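Local coordinates for protein beta-phosphoglucomutase (Bacteroides vulgatus, PDB 3DV9) that is probably a beta-phosphoglucomutase of the haloacid dehalogenase family, moving a phosphate group between carbons of glucose phosphate with the help of magnesium, at residues A[30-34]-A[187-191]. Sequence-based numbering, arbitrary orientation.
Sequences MDGVL and VIENA. With MG (magnesium ion), chain B; PO4 (phosphate ion), chain C.
D31 and N190 meet at a magnesium ion in the active site of a HAD-type Rossmann-like domain. The loop 30-34 follows the strand that carries D29 of the probable DxDx(T/V) motif. D31 binds the metal through its backbone O, at 2.3 Å. N190 uses side-chain OD1, also 2.3 Å from magnesium. D29 and E65 complete the protein ligands. The N190 CG sits between the backbone N and carbonyl carbon (chi1 67°), which swings the amide toward the loop. Its ND2 lies 3.5 Å from G32 CA, where a side chain on residue 32 would clash. The D31 carboxylate turns from N190 toward S37, whose hydroxyl bonds OD1. With an alanine here, S37 would probably lose that partner. A phosphate, probably from the crystallisation liquor, shares its metal position with a water; when present, its O4 lies 2.9 Å from D31 OD2. V33 packs between N190 and I188 of strand 185-189. Its CG2 touches N190 CB and OD1, and its CG1 meets I188 CG2 at 4.0 Å, the two side chains crossing near a right angle. Y171 and K165 hold E189 OE2. E189 OE1 takes a metal-bound water at 2.6 Å and, on its anti lone pair, N190 N at 3.1 Å.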
loop_
_atom_site.group_PDB
_atom_site.type_symbol
_atom_site.label_atom_id
_atom_site.label_comp_id
_atom_site.label_asym_id
_atom_site.label_seq_id
_atom_site.Cartn_x
_atom_site.Cartn_y
_atom_site.Cartn_z
HETATM N N MSE A 30 -0.247 -3.879 -1.875
HETATM C CA MSE A 30 -1.045 -4.852 -2.641
HETATM C C MSE A 30 -2.469 -4.393 -3.054
HETATM O O MSE A 30 -2.795 -4.255 -4.229
HETATM C CB MSE A 30 -1.131 -6.198 -1.913
HETATM C CG MSE A 30 -1.770 -7.257 -2.827
HETATM SE SE MSE A 30 -1.827 -8.978 -1.961
HETATM C CE MSE A 30 -3.188 -8.547 -0.606
ATOM N N ASP A 31 -3.327 -4.194 -2.069
ATOM C CA ASP A 31 -4.732 -3.861 -2.352
ATOM C C ASP A 31 -4.873 -2.472 -2.963
ATOM O O ASP A 31 -4.456 -1.486 -2.374
ATOM C CB ASP A 31 -5.547 -3.952 -1.071
ATOM C CG ASP A 31 -5.601 -5.364 -0.522
ATOM O OD1 ASP A 31 -5.983 -6.294 -1.246
ATOM O OD2 ASP A 31 -5.240 -5.526 0.657
ATOM N N GLY A 32 -5.522 -2.405 -4.139
ATOM C CA GLY A 32 -5.669 -1.135 -4.823
ATOM C C GLY A 32 -4.446 -0.688 -5.606
ATOM O O GLY A 32 -4.422 0.429 -6.131
ATOM N N VAL A 33 -3.415 -1.549 -5.679
ATOM C CA VAL A 33 -2.207 -1.233 -6.481
ATOM C C VAL A 33 -1.911 -2.407 -7.406
ATOM O O VAL A 33 -1.857 -2.251 -8.639
ATOM C CB VAL A 33 -0.999 -0.914 -5.543
ATOM C CG1 VAL A 33 0.332 -0.872 -6.346
ATOM C CG2 VAL A 33 -1.268 0.420 -4.771
ATOM N N LEU A 34 -1.708 -3.585 -6.806
ATOM C CA LEU A 34 -1.571 -4.857 -7.558
ATOM C C LEU A 34 -2.899 -5.484 -7.979
ATOM O O LEU A 34 -3.037 -5.922 -9.125
ATOM C CB LEU A 34 -0.683 -5.856 -6.799
ATOM C CG LEU A 34 0.714 -5.300 -6.468
ATOM C CD1 LEU A 34 1.437 -6.419 -5.709
ATOM C CD2 LEU A 34 1.502 -4.888 -7.740
ATOM N N VAL A 187 8.251 3.706 -2.717
ATOM C CA VAL A 187 7.017 3.116 -2.206
ATOM C C VAL A 187 5.910 3.476 -3.204
ATOM O O VAL A 187 5.798 4.622 -3.618
ATOM C CB VAL A 187 6.664 3.652 -0.798
ATOM C CG1 VAL A 187 5.197 3.311 -0.417
ATOM C CG2 VAL A 187 7.659 3.109 0.252
ATOM N N ILE A 188 5.144 2.475 -3.599
ATOM C CA ILE A 188 3.972 2.701 -4.506
ATOM C C ILE A 188 2.712 2.419 -3.697
ATOM O O ILE A 188 2.414 1.267 -3.362
ATOM C CB ILE A 188 4.038 1.793 -5.747
ATOM C CG1 ILE A 188 5.434 1.810 -6.395
ATOM C CG2 ILE A 188 2.920 2.198 -6.750
ATOM C CD1 ILE A 188 5.874 3.238 -6.816
ATOM N N GLU A 189 1.963 3.490 -3.403
ATOM C CA GLU A 189 0.827 3.441 -2.488
ATOM C C GLU A 189 -0.431 4.064 -3.101
ATOM O O GLU A 189 -0.324 4.975 -3.945
ATOM C CB GLU A 189 1.198 4.143 -1.177
ATOM C CG GLU A 189 1.698 3.117 -0.166
ATOM C CD GLU A 189 0.529 2.277 0.479
ATOM O OE1 GLU A 189 -0.664 2.406 0.059
ATOM O OE2 GLU A 189 0.813 1.471 1.402
ATOM N N ASN A 190 -1.610 3.645 -2.613
ATOM C CA ASN A 190 -2.867 4.228 -3.155
ATOM C C ASN A 190 -3.775 4.809 -2.066
ATOM O O ASN A 190 -4.833 5.332 -2.401
ATOM C CB ASN A 190 -3.668 3.167 -3.929
ATOM C CG ASN A 190 -4.206 2.081 -3.002
ATOM O OD1 ASN A 190 -3.467 1.551 -2.180
ATOM N ND2 ASN A 190 -5.490 1.829 -3.057
ATOM N N ALA A 191 -3.371 4.708 -0.795
ATOM C CA ALA A 191 -4.253 5.117 0.307
ATOM C C ALA A 191 -3.545 6.111 1.239
ATOM O O ALA A 191 -2.340 6.064 1.357
ATOM C CB ALA A 191 -4.676 3.911 1.094
HETATM MG MG MG B . -3.838 -0.129 -0.682
HETATM P P PO4 C . -3.198 -2.704 1.579
HETATM O O1 PO4 C . -2.399 -3.676 0.734
HETATM O O2 PO4 C . -3.825 -1.634 0.728
HETATM O O3 PO4 C . -2.305 -2.054 2.640
HETATM O O4 PO4 C . -4.305 -3.412 2.349
HETATM O O HOH W 1 -2.756 1.198 0.999
HETATM O O HOH W 2 -3.777 -1.229 1.112
#